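Local coordinates for dihydrofolate reductase (Schistosoma mansoni, PDB 3VCO), which reduces 7,8-dihydrofolate to tetrahydrofolate with NADPH, supplying the folate cofactor needed to make thymidylate, purines and glycine, at residues W43-D48 against N189-K194; V29-G34 against I155-D160; L63-V68 against I124-F129. All coordinates share one frame; numbering follows the deposited sequence.

Contact 1: residues W43-D48 against N189-K194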
ATOM      1  N   TRP A  43       0.789   9.356  -6.483  1.00 47.63           N
ATOM      2  CA  TRP A  43      -0.464  10.093  -6.392  1.00 49.68           C
ATOM      3  C   TRP A  43      -0.832  10.842  -7.688  1.00 55.05           C
ATOM      4  O   TRP A  43      -2.017  11.020  -8.003  1.00 56.20           O
ATOM      5  CB  TRP A  43      -0.418  11.066  -5.183  1.00 55.66           C
ATOM      6  CG  TRP A  43       0.406  10.480  -4.049  1.00 55.95           C
ATOM      7  CD1 TRP A  43       1.565  10.990  -3.519  1.00 59.92           C
ATOM      8  CD2 TRP A  43       0.159   9.249  -3.352  1.00 52.43           C
ATOM      9  NE1 TRP A  43       2.045  10.156  -2.532  1.00 51.67           N
ATOM     10  CE2 TRP A  43       1.206   9.080  -2.412  1.00 51.12           C
ATOM     11  CE3 TRP A  43      -0.833   8.266  -3.439  1.00 54.03           C
ATOM     12  CZ2 TRP A  43       1.279   7.973  -1.558  1.00 43.76           C
ATOM     13  CZ3 TRP A  43      -0.754   7.155  -2.594  1.00 54.47           C
ATOM     14  CH2 TRP A  43       0.296   7.022  -1.667  1.00 46.65           C
ATOM     15  N   LYS A  44       0.175  11.254  -8.449  1.00 42.29           N
ATOM     16  CA  LYS A  44      -0.082  12.051  -9.631  1.00 46.28           C
ATOM     17  C   LYS A  44      -0.562  11.279 -10.868  1.00 53.59           C
ATOM     18  O   LYS A  44      -1.150  11.869 -11.789  1.00 57.24           O
ATOM     19  CB  LYS A  44       1.148  12.912  -9.984  1.00 66.68           C
ATOM     20  CG  LYS A  44       2.330  12.150 -10.575  1.00 66.77           C
ATOM     21  CD  LYS A  44       3.373  13.138 -11.040  1.00 77.59           C
ATOM     22  CE  LYS A  44       4.508  12.477 -11.803  1.00 77.33           C
ATOM     23  NZ  LYS A  44       5.588  13.491 -12.129  1.00 70.02           N
ATOM     24  N   ILE A  45      -0.323   9.973 -10.904  1.00 51.44           N
ATOM     25  CA  ILE A  45      -0.844   9.181 -12.015  1.00 54.00           C
ATOM     26  C   ILE A  45      -2.320   8.815 -11.749  1.00 49.00           C
ATOM     27  O   ILE A  45      -2.620   8.031 -10.866  1.00 45.51           O
ATOM     28  CB  ILE A  45       0.010   7.947 -12.262  1.00 47.28           C
ATOM     29  CG1 ILE A  45       1.469   8.369 -12.386  1.00 53.66           C
ATOM     30  CG2 ILE A  45      -0.414   7.278 -13.539  1.00 41.17           C
ATOM     31  CD1 ILE A  45       2.446   7.207 -12.352  1.00 51.48           C
ATOM     32  N   LYS A  46      -3.228   9.410 -12.512  1.00 40.12           N
ATOM     33  CA  LYS A  46      -4.662   9.342 -12.222  1.00 39.63           C
ATOM     34  C   LYS A  46      -5.180   7.926 -12.272  1.00 39.24           C
ATOM     35  O   LYS A  46      -5.951   7.504 -11.431  1.00 36.07           O
ATOM     36  CB  LYS A  46      -5.458  10.269 -13.191  1.00 44.11           C
ATOM     37  N   LYS A  47      -4.719   7.182 -13.266  1.00 42.95           N
ATOM     38  CA  LYS A  47      -5.120   5.799 -13.440  1.00 40.10           C
ATOM     39  C   LYS A  47      -4.614   4.950 -12.261  1.00 37.00           C
ATOM     40  O   LYS A  47      -5.279   4.012 -11.808  1.00 36.65           O
ATOM     41  CB  LYS A  47      -4.545   5.285 -14.763  1.00 47.85           C
ATOM     42  CG  LYS A  47      -5.057   3.930 -15.206  1.00 51.14           C
ATOM     43  CD  LYS A  47      -6.543   3.983 -15.509  1.00 60.96           C
ATOM     44  CE  LYS A  47      -6.943   2.761 -16.311  1.00 66.72           C
ATOM     45  NZ  LYS A  47      -8.412   2.524 -16.382  1.00 68.12           N
ATOM     46  N   ASP A  48      -3.435   5.272 -11.755  1.00 33.83           N
ATOM     47  CA  ASP A  48      -2.921   4.508 -10.620  1.00 30.54           C
ATOM     48  C   ASP A  48      -3.731   4.795  -9.351  1.00 34.69           C
ATOM     49  O   ASP A  48      -3.926   3.915  -8.525  1.00 34.39           O
ATOM     50  CB  ASP A  48      -1.458   4.814 -10.352  1.00 30.86           C
ATOM     51  CG  ASP A  48      -0.841   3.807  -9.390  1.00 40.04           C
ATOM     52  OD1 ASP A  48      -0.958   2.598  -9.683  1.00 42.18           O
ATOM     53  OD2 ASP A  48      -0.285   4.203  -8.342  1.00 44.21           O
ATOM     54  N   ASN A 189       0.972  10.620 -19.012  1.00 78.92           N
ATOM     55  CA  ASN A 189       2.146  11.477 -18.941  1.00 84.04           C
ATOM     56  C   ASN A 189       3.318  10.808 -19.628  1.00 82.56           C
ATOM     57  O   ASN A 189       3.209  10.363 -20.774  1.00 80.43           O
ATOM     58  CB  ASN A 189       2.497  11.840 -17.494  1.00 88.68           C
ATOM     59  CG  ASN A 189       2.197  13.293 -17.166  1.00 98.72           C
ATOM     60  OD1 ASN A 189       2.247  14.174 -18.039  1.00105.61           O
ATOM     61  ND2 ASN A 189       1.887  13.555 -15.899  1.00 95.69           N
ATOM     62  N   GLY A 190       4.440  10.726 -18.925  1.00 83.82           N
ATOM     63  CA  GLY A 190       5.606  10.062 -19.472  1.00 85.84           C
ATOM     64  C   GLY A 190       5.629   8.605 -19.064  1.00 74.76           C
ATOM     65  O   GLY A 190       6.588   7.893 -19.356  1.00 74.97           O
ATOM     66  N   PHE A 191       4.559   8.166 -18.404  1.00 70.42           N
ATOM     67  CA  PHE A 191       4.531   6.854 -17.753  1.00 62.57           C
ATOM     68  C   PHE A 191       3.754   5.800 -18.517  1.00 59.52           C
ATOM     69  O   PHE A 191       2.642   6.026 -18.995  1.00 63.04           O
ATOM     70  CB  PHE A 191       3.961   6.961 -16.329  1.00 60.43           C
ATOM     71  CG  PHE A 191       4.807   7.783 -15.418  1.00 67.43           C
ATOM     72  CD1 PHE A 191       5.908   7.224 -14.792  1.00 68.84           C
ATOM     73  CD2 PHE A 191       4.534   9.130 -15.225  1.00 71.07           C
ATOM     74  CE1 PHE A 191       6.714   7.988 -13.973  1.00 73.08           C
ATOM     75  CE2 PHE A 191       5.327   9.902 -14.404  1.00 74.86           C
ATOM     76  CZ  PHE A 191       6.424   9.333 -13.777  1.00 76.99           C
ATOM     77  N   THR A 192       4.354   4.630 -18.614  1.00 49.25           N
ATOM     78  CA  THR A 192       3.668   3.477 -19.143  1.00 45.67           C
ATOM     79  C   THR A 192       3.651   2.455 -18.009  1.00 41.65           C
ATOM     80  O   THR A 192       4.654   2.278 -17.345  1.00 41.27           O
ATOM     81  CB  THR A 192       4.401   2.901 -20.374  1.00 51.96           C
ATOM     82  OG1 THR A 192       4.439   3.860 -21.440  1.00 58.71           O
ATOM     83  CG2 THR A 192       3.697   1.677 -20.852  1.00 54.12           C
ATOM     84  N   PHE A 193       2.513   1.812 -17.765  1.00 37.58           N
ATOM     85  CA  PHE A 193       2.371   0.987 -16.575  1.00 40.84           C
ATOM     86  C   PHE A 193       1.313  -0.097 -16.746  1.00 40.28           C
ATOM     87  O   PHE A 193       0.520  -0.096 -17.692  1.00 40.57           O
ATOM     88  CB  PHE A 193       2.090   1.831 -15.307  1.00 39.67           C
ATOM     89  CG  PHE A 193       0.933   2.802 -15.463  1.00 37.07           C
ATOM     90  CD1 PHE A 193       1.143   4.060 -16.012  1.00 40.44           C
ATOM     91  CD2 PHE A 193      -0.354   2.438 -15.087  1.00 33.74           C
ATOM     92  CE1 PHE A 193       0.092   4.937 -16.201  1.00 46.47           C
ATOM     93  CE2 PHE A 193      -1.414   3.317 -15.262  1.00 41.07           C
ATOM     94  CZ  PHE A 193      -1.190   4.570 -15.808  1.00 47.17           C
ATOM     95  N   LYS A 194       1.348  -1.061 -15.855  1.00 30.54           N
ATOM     96  CA  LYS A 194       0.334  -2.092 -15.871  1.00 39.77           C
ATOM     97  C   LYS A 194       0.182  -2.558 -14.449  1.00 35.84           C
ATOM     98  O   LYS A 194       1.080  -2.340 -13.615  1.00 37.53           O
ATOM     99  CB  LYS A 194       0.730  -3.234 -16.789  1.00 48.82           C
ATOM    100  CG  LYS A 194       1.764  -4.172 -16.206  1.00 48.60           C
ATOM    101  CD  LYS A 194       2.184  -5.243 -17.199  1.00 47.96           C
ATOM    102  CE  LYS A 194       1.141  -6.330 -17.370  1.00 47.56           C
ATOM    103  NZ  LYS A 194       1.753  -7.521 -18.057  1.00 51.19           N
TER

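Contact 2: residues V29-G34 against I155-D160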
ATOM      1  N   VAL A  29       6.398   0.053  -8.808  1.00 33.99           N
ATOM      2  CA  VAL A  29       7.816  -0.248  -8.989  1.00 35.21           C
ATOM      3  C   VAL A  29       8.271  -0.045 -10.440  1.00 32.67           C
ATOM      4  O   VAL A  29       7.502  -0.273 -11.369  1.00 39.47           O
ATOM      5  CB  VAL A  29       8.187  -1.667  -8.513  1.00 40.70           C
ATOM      6  CG1 VAL A  29       7.824  -1.835  -7.055  1.00 34.94           C
ATOM      7  CG2 VAL A  29       7.516  -2.773  -9.395  1.00 33.63           C
ATOM      8  N   SER A  30       9.490   0.441 -10.618  1.00 33.16           N
ATOM      9  CA  SER A  30      10.099   0.508 -11.937  1.00 36.59           C
ATOM     10  C   SER A  30      10.646  -0.864 -12.412  1.00 37.71           C
ATOM     11  O   SER A  30      10.554  -1.884 -11.713  1.00 38.99           O
ATOM     12  CB  SER A  30      11.254   1.519 -11.911  1.00 40.88           C
ATOM     13  OG  SER A  30      12.240   1.103 -10.985  1.00 53.68           O
ATOM     14  N   GLU A  31      11.241  -0.862 -13.600  1.00 40.85           N
ATOM     15  CA  GLU A  31      11.825  -2.055 -14.212  1.00 41.97           C
ATOM     16  C   GLU A  31      12.702  -2.928 -13.321  1.00 56.74           C
ATOM     17  O   GLU A  31      12.697  -4.151 -13.454  1.00 60.79           O
ATOM     18  CB  GLU A  31      12.586  -1.680 -15.474  1.00 46.93           C
ATOM     19  CG  GLU A  31      13.716  -0.660 -15.308  1.00 55.69           C
ATOM     20  CD  GLU A  31      13.261   0.793 -15.378  1.00 53.38           C
ATOM     21  OE1 GLU A  31      12.021   1.082 -15.278  1.00 49.62           O
ATOM     22  OE2 GLU A  31      14.164   1.645 -15.489  1.00 56.26           O
ATOM     23  N   ASN A  32      13.444  -2.306 -12.414  1.00 58.00           N
ATOM     24  CA  ASN A  32      14.250  -3.064 -11.458  1.00 56.84           C
ATOM     25  C   ASN A  32      13.734  -3.104 -10.038  1.00 51.81           C
ATOM     26  O   ASN A  32      14.514  -3.135  -9.094  1.00 57.44           O
ATOM     27  CB  ASN A  32      15.641  -2.497 -11.436  1.00 57.07           C
ATOM     28  CG  ASN A  32      16.321  -2.710 -12.721  1.00 57.18           C
ATOM     29  OD1 ASN A  32      15.920  -3.587 -13.493  1.00 55.42           O
ATOM     30  ND2 ASN A  32      17.339  -1.922 -12.989  1.00 56.68           N
ATOM     31  N   TRP A  33      12.419  -3.151  -9.905  1.00 42.87           N
ATOM     32  CA  TRP A  33      11.728  -2.887  -8.648  1.00 48.70           C
ATOM     33  C   TRP A  33      12.369  -1.756  -7.801  1.00 54.25           C
ATOM     34  O   TRP A  33      12.503  -1.886  -6.583  1.00 56.46           O
ATOM     35  CB  TRP A  33      11.477  -4.185  -7.838  1.00 57.80           C
ATOM     36  CG  TRP A  33      10.484  -5.183  -8.484  1.00 55.95           C
ATOM     37  CD1 TRP A  33      10.595  -5.788  -9.729  1.00 64.23           C
ATOM     38  CD2 TRP A  33       9.280  -5.713  -7.900  1.00 55.08           C
ATOM     39  NE1 TRP A  33       9.529  -6.634  -9.940  1.00 62.66           N
ATOM     40  CE2 TRP A  33       8.705  -6.601  -8.833  1.00 57.58           C
ATOM     41  CE3 TRP A  33       8.624  -5.515  -6.679  1.00 53.33           C
ATOM     42  CZ2 TRP A  33       7.508  -7.294  -8.572  1.00 46.58           C
ATOM     43  CZ3 TRP A  33       7.421  -6.203  -6.438  1.00 49.53           C
ATOM     44  CH2 TRP A  33       6.888  -7.069  -7.383  1.00 43.95           C
ATOM     45  N   GLY A  34      12.768  -0.660  -8.458  1.00 43.48           N
ATOM     46  CA  GLY A  34      12.908   0.625  -7.782  1.00 38.26           C
ATOM     47  C   GLY A  34      11.517   1.120  -7.325  1.00 34.92           C
ATOM     48  O   GLY A  34      10.520   0.965  -8.040  1.00 36.43           O
ATOM     49  N   ILE A 155       5.976   0.086 -13.682  1.00 34.02           N
ATOM     50  CA  ILE A 155       6.108   1.295 -14.469  1.00 40.49           C
ATOM     51  C   ILE A 155       7.381   1.230 -15.289  1.00 39.63           C
ATOM     52  O   ILE A 155       8.351   0.646 -14.835  1.00 44.16           O
ATOM     53  CB  ILE A 155       6.191   2.486 -13.524  1.00 42.87           C
ATOM     54  CG1 ILE A 155       4.870   2.626 -12.765  1.00 38.36           C
ATOM     55  CG2 ILE A 155       6.519   3.757 -14.286  1.00 53.77           C
ATOM     56  CD1 ILE A 155       4.902   3.696 -11.651  1.00 41.20           C
ATOM     57  N   LEU A 156       7.348   1.759 -16.510  1.00 41.32           N
ATOM     58  CA  LEU A 156       8.553   1.973 -17.273  1.00 50.49           C
ATOM     59  C   LEU A 156       8.930   3.424 -17.056  1.00 62.64           C
ATOM     60  O   LEU A 156       8.257   4.354 -17.526  1.00 60.20           O
ATOM     61  CB  LEU A 156       8.369   1.637 -18.743  1.00 53.20           C
ATOM     62  CG  LEU A 156       8.664   0.187 -19.103  1.00 53.88           C
ATOM     63  CD1 LEU A 156       8.760   0.062 -20.596  1.00 55.15           C
ATOM     64  CD2 LEU A 156       9.941  -0.313 -18.434  1.00 55.95           C
ATOM     65  N   SER A 157      10.000   3.589 -16.289  1.00 70.23           N
ATOM     66  CA  SER A 157      10.365   4.868 -15.715  1.00 75.83           C
ATOM     67  C   SER A 157      11.128   5.727 -16.713  1.00 80.69           C
ATOM     68  O   SER A 157      12.220   5.372 -17.137  1.00 73.05           O
ATOM     69  CB  SER A 157      11.220   4.629 -14.475  1.00 75.27           C
ATOM     70  OG  SER A 157      10.416   4.285 -13.356  1.00 78.38           O
ATOM     71  N   GLU A 158      10.551   6.856 -17.101  1.00 88.37           N
ATOM     72  CA  GLU A 158      11.288   7.782 -17.950  1.00 94.82           C
ATOM     73  C   GLU A 158      12.412   8.450 -17.133  1.00 92.57           C
ATOM     74  O   GLU A 158      13.338   9.025 -17.696  1.00 92.37           O
ATOM     75  CB  GLU A 158      10.350   8.815 -18.587  1.00 98.37           C
ATOM     76  N   VAL A 159      12.318   8.355 -15.805  1.00 87.27           N
ATOM     77  CA  VAL A 159      13.383   8.794 -14.900  1.00 84.99           C
ATOM     78  C   VAL A 159      13.605   7.749 -13.803  1.00 82.12           C
ATOM     79  O   VAL A 159      12.696   7.000 -13.453  1.00 75.52           O
ATOM     80  CB  VAL A 159      13.056  10.146 -14.252  1.00 87.19           C
ATOM     81  N   ASP A 160      14.811   7.701 -13.250  1.00 82.85           N
ATOM     82  CA  ASP A 160      15.194   6.585 -12.387  1.00 81.08           C
ATOM     83  C   ASP A 160      14.575   6.616 -10.989  1.00 82.23           C
ATOM     84  O   ASP A 160      14.532   7.657 -10.335  1.00 86.18           O
ATOM     85  CB  ASP A 160      16.720   6.491 -12.288  1.00 85.02           C
TER

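Contact 3: residues L63-V68 against I124-F129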
ATOM      1  N   LEU A  63     -17.834  -2.724   6.886  1.00 53.94           N
ATOM      2  CA  LEU A  63     -16.437  -2.728   7.338  1.00 46.80           C
ATOM      3  C   LEU A  63     -15.546  -1.762   6.569  1.00 45.04           C
ATOM      4  O   LEU A  63     -15.909  -1.281   5.489  1.00 46.30           O
ATOM      5  CB  LEU A  63     -15.861  -4.140   7.236  1.00 41.30           C
ATOM      6  CG  LEU A  63     -16.718  -5.233   7.869  1.00 48.60           C
ATOM      7  CD1 LEU A  63     -16.002  -6.579   7.823  1.00 55.64           C
ATOM      8  CD2 LEU A  63     -17.135  -4.885   9.302  1.00 45.40           C
ATOM      9  N   LYS A  64     -14.362  -1.497   7.114  1.00 37.99           N
ATOM     10  CA  LYS A  64     -13.396  -0.617   6.442  1.00 36.41           C
ATOM     11  C   LYS A  64     -12.038  -1.260   6.411  1.00 34.47           C
ATOM     12  O   LYS A  64     -11.580  -1.801   7.411  1.00 37.18           O
ATOM     13  CB  LYS A  64     -13.226   0.701   7.198  1.00 32.78           C
ATOM     14  CG  LYS A  64     -14.503   1.345   7.741  1.00 38.82           C
ATOM     15  CD  LYS A  64     -15.081   2.293   6.723  1.00 42.13           C
ATOM     16  CE  LYS A  64     -16.595   2.472   6.959  1.00 42.18           C
ATOM     17  NZ  LYS A  64     -17.053   3.593   6.150  1.00 44.83           N
ATOM     18  N   ASN A  65     -11.359  -1.151   5.284  1.00 30.36           N
ATOM     19  CA  ASN A  65      -9.970  -1.579   5.254  1.00 29.85           C
ATOM     20  C   ASN A  65      -9.068  -0.604   6.013  1.00 31.89           C
ATOM     21  O   ASN A  65      -9.451   0.532   6.231  1.00 29.86           O
ATOM     22  CB  ASN A  65      -9.492  -1.762   3.812  1.00 28.18           C
ATOM     23  CG  ASN A  65     -10.286  -2.794   3.091  1.00 37.30           C
ATOM     24  OD1 ASN A  65     -10.636  -3.827   3.683  1.00 34.65           O
ATOM     25  ND2 ASN A  65     -10.613  -2.531   1.820  1.00 35.08           N
ATOM     26  N   ALA A  66      -7.908  -1.078   6.468  1.00 27.74           N
ATOM     27  CA  ALA A  66      -6.881  -0.216   7.071  1.00 25.62           C
ATOM     28  C   ALA A  66      -5.763   0.030   6.058  1.00 23.82           C
ATOM     29  O   ALA A  66      -5.407  -0.875   5.294  1.00 24.80           O
ATOM     30  CB  ALA A  66      -6.304  -0.848   8.358  1.00 26.85           C
ATOM     31  N   VAL A  67      -5.282   1.269   5.977  1.00 23.88           N
ATOM     32  CA  VAL A  67      -4.080   1.553   5.195  1.00 22.35           C
ATOM     33  C   VAL A  67      -3.022   2.021   6.191  1.00 28.54           C
ATOM     34  O   VAL A  67      -3.258   2.945   6.967  1.00 29.28           O
ATOM     35  CB  VAL A  67      -4.276   2.628   4.130  1.00 24.39           C
ATOM     36  CG1 VAL A  67      -5.170   2.066   2.980  1.00 23.47           C
ATOM     37  CG2 VAL A  67      -4.932   3.902   4.747  1.00 27.20           C
ATOM     38  N   VAL A  68      -1.900   1.305   6.194  1.00 23.93           N
ATOM     39  CA  VAL A  68      -0.849   1.527   7.144  1.00 24.14           C
ATOM     40  C   VAL A  68       0.345   2.047   6.355  1.00 26.82           C
ATOM     41  O   VAL A  68       0.646   1.521   5.280  1.00 28.46           O
ATOM     42  CB  VAL A  68      -0.505   0.216   7.902  1.00 24.97           C
ATOM     43  CG1 VAL A  68       0.548   0.501   8.985  1.00 28.46           C
ATOM     44  CG2 VAL A  68      -1.798  -0.439   8.530  1.00 24.94           C
ATOM     45  N   ILE A 124     -14.432  -3.425  13.124  1.00 41.15           N
ATOM     46  CA  ILE A 124     -14.535  -2.560  11.955  1.00 42.22           C
ATOM     47  C   ILE A 124     -13.669  -3.006  10.769  1.00 37.17           C
ATOM     48  O   ILE A 124     -14.089  -2.931   9.609  1.00 41.70           O
ATOM     49  CB  ILE A 124     -14.114  -1.138  12.318  1.00 44.74           C
ATOM     50  CG1 ILE A 124     -14.774  -0.740  13.633  1.00 59.48           C
ATOM     51  CG2 ILE A 124     -14.470  -0.168  11.176  1.00 43.56           C
ATOM     52  CD1 ILE A 124     -14.489   0.669  14.062  1.00 62.19           C
ATOM     53  N   VAL A 125     -12.457  -3.456  11.063  1.00 37.79           N
ATOM     54  CA  VAL A 125     -11.436  -3.708  10.034  1.00 34.15           C
ATOM     55  C   VAL A 125     -11.800  -4.890   9.128  1.00 37.83           C
ATOM     56  O   VAL A 125     -12.355  -5.893   9.574  1.00 33.76           O
ATOM     57  CB  VAL A 125     -10.062  -3.979  10.704  1.00 41.35           C
ATOM     58  CG1 VAL A 125     -10.154  -5.203  11.593  1.00 50.80           C
ATOM     59  CG2 VAL A 125      -8.942  -4.179   9.649  1.00 40.21           C
ATOM     60  N   ASP A 126     -11.551  -4.740   7.842  1.00 31.75           N
ATOM     61  CA  ASP A 126     -11.690  -5.850   6.937  1.00 41.32           C
ATOM     62  C   ASP A 126     -10.260  -6.249   6.579  1.00 46.83           C
ATOM     63  O   ASP A 126      -9.659  -7.039   7.305  1.00 43.58           O
ATOM     64  CB  ASP A 126     -12.535  -5.514   5.701  1.00 46.04           C
ATOM     65  CG  ASP A 126     -12.807  -6.750   4.829  1.00 49.26           C
ATOM     66  OD1 ASP A 126     -12.271  -7.844   5.144  1.00 45.11           O
ATOM     67  OD2 ASP A 126     -13.567  -6.635   3.846  1.00 48.92           O
ATOM     68  N   GLU A 127      -9.679  -5.682   5.517  1.00 40.12           N
ATOM     69  CA  GLU A 127      -8.312  -6.042   5.128  0.74 36.94           C
ATOM     70  C   GLU A 127      -7.305  -4.938   5.529  1.00 34.72           C
ATOM     71  O   GLU A 127      -7.688  -3.782   5.802  1.00 33.10           O
ATOM     72  CB  GLU A 127      -8.217  -6.369   3.618  0.74 36.22           C
ATOM     73  CG  GLU A 127      -9.151  -7.561   3.116  0.74 44.56           C
ATOM     74  CD  GLU A 127      -8.398  -8.864   2.831  0.74 46.89           C
ATOM     75  OE1 GLU A 127      -7.165  -8.808   2.734  0.74 40.55           O
ATOM     76  OE2 GLU A 127      -9.035  -9.957   2.710  0.74 52.08           O
ATOM     77  N   VAL A 128      -6.037  -5.306   5.571  1.00 36.78           N
ATOM     78  CA  VAL A 128      -4.965  -4.414   5.965  1.00 39.67           C
ATOM     79  C   VAL A 128      -4.045  -4.233   4.760  1.00 32.33           C
ATOM     80  O   VAL A 128      -3.594  -5.225   4.169  1.00 25.01           O
ATOM     81  CB  VAL A 128      -4.176  -5.015   7.146  1.00 40.51           C
ATOM     82  CG1 VAL A 128      -2.991  -4.144   7.516  1.00 40.74           C
ATOM     83  CG2 VAL A 128      -5.116  -5.178   8.351  1.00 39.04           C
ATOM     84  N   PHE A 129      -3.816  -2.974   4.373  1.00 29.86           N
ATOM     85  CA  PHE A 129      -2.887  -2.666   3.274  1.00 25.57           C
ATOM     86  C   PHE A 129      -1.718  -1.874   3.853  1.00 28.92           C
ATOM     87  O   PHE A 129      -1.948  -0.921   4.591  1.00 26.77           O
ATOM     88  CB  PHE A 129      -3.606  -1.878   2.168  1.00 21.68           C
ATOM     89  CG  PHE A 129      -4.749  -2.665   1.526  1.00 28.27           C
ATOM     90  CD1 PHE A 129      -4.554  -3.357   0.346  1.00 23.57           C
ATOM     91  CD2 PHE A 129      -5.978  -2.794   2.178  1.00 32.77           C
ATOM     92  CE1 PHE A 129      -5.554  -4.119  -0.201  1.00 22.77           C
ATOM     93  CE2 PHE A 129      -7.005  -3.557   1.640  1.00 33.81           C
ATOM     94  CZ  PHE A 129      -6.803  -4.249   0.457  1.00 29.49           C
TER

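Contact 1: residues W43-D48 against N189-K194
With chi1 at -52°, Ile45 swings CG1 beside its own backbone N and CG2 beside its carbonyl carbon, and this fork lets one side chain meet both Phe191 and Phe193. On the longer branch, CD1 lies over one face of the Phe191 ring in a CH-pi contact, 4.1 Å from the ring centroid and displaced toward the rim. The shorter branch turns to the second ring, with Ile45 CG2 3.6 Å from Phe193 CE1. A chi1 of 52° turns the Phe193 ring toward the helix start, where its far end meets Lys47, whose CB sits in the ring plane at the edge, 3.6 Å from CZ. Lys44 adds its aliphatic stem, CE coming within 3.8 Å of Phe191 CE2. The two phenylalanines belong to strand 191-200, while Ile45 is the N-cap residue of helix 46-57; on the strand side, Ile155 also packs against both rings. Asp48, in the first turn of that helix and probably part of the substrate site, has OD1 hydrogen-bonded to Thr153. Lys47 N bonds to Glu188 OE1 on strand 186-188. No hydrogen bond joins the two segments themselves, so apolar contacts dominate between them, with lysine methylenes adding to the apolar surface.

Contact 2: residues V29-G34 against I155-D160
In the dihydrofolate reductase fold, two parallel neighbours of the central sheet, strands 23-29 and 148-156, run out together at this contact, and the first passes into a type I beta turn from Ser30 to Trp33. The last step of the pairing is Ile155 N to Val29 O, 2.8 Å. Beyond it the chains are held by lighter touches. Ser30 CA makes a CA-H...O contact with Ile155 O at 3.4 Å, and Ser30 CB lies 3.2 Å from Ser157 OG. Glu31 reaches back toward residues 155-157: its chain bends at chi2 (-86°), which carries the carboxylate toward the other backbone, where OE1 accepts a weak but nearly straight bond from Ser157 N at 3.4 Å. The same oxygen is 4.0 Å from Leu156 CD2, a methyl that turns back toward the turn although its residue's side chain starts out the other way. A weak bond from Trp33 N to Ser30 O spans the turn, and Ser30 N to Gly34 O, 2.8 Å, closes the wider loop around it; Gly34 probably belongs to the NADP(+) site. Trp33 turns instead to Trp170, Phe165 and His154, its indole stacking on Trp170. Val29 CG2 lies over one face of that indole, 3.7 Å above the ring plane and offset toward its rim.

Contact 3: residues L63-V68 against I124-F129
Strands 64-68 and 125-129 run parallel, their axes 34° apart and 4.5 Å from each other at closest approach, and a beta bulge shifts the register by one residue between the Lys64-Val125 and Ala66-Val128 pairs. Past the bulge the regular ladder resumes, with Ala66 N bonding to Glu127 O at 2.8 Å and Val68 N to Phe129 O at 2.7 Å. At the bulge itself Lys64 O takes Asp126 N from above its carbonyl plane, 54° out of it. The extra residue brings Glu127 N to a side chain: Asn65 OD1 accepts it at 2.8 Å, standing in for a backbone carbonyl. Asn65 has CG beside its own backbone N, and its ND2 is bonded to Thr56 O and Lys58 O, so the amide is gripped at both ends and its rotation fixed. Asn65 CG also meets the edge of the Phe129 ring, 3.7 Å from CE2, with amide and ring planes 61° apart. Among the apolar side chains, Val68 CG2 lies 4.0 Å from Val128 CG1. Ala66, Val68 and Val128 pack against helix 109-116, whereas Val67 and Phe129 face helix 46-57; strands 88-92 and 23-29 flank the pair in the sheet.

Overall arrangement
All three contacts reach one mixed sheet, the core of the dihydrofolate reductase fold. Contacts 1 and 2 are neighbours, their centres 12 Å apart on one side of the chain's centre: strands 191-200 and 148-156 pair antiparallel, with a probable hydrogen bond between Thr192 O and Leu156 N. Contact 3 lies on the opposite side, its centre about 25 Å from that of contact 1 and 28 Å from that of contact 2. Along the chain the segments of contacts 1 and 2 alternate, while both of contact 3 fall between their early and late members. Contacts 1 and 2 hold probable substrate and NADP(+) residues, Asp48 and Gly34; contact 3 only borders such residues, Val67 near Arg87 and Val68 near Leu136.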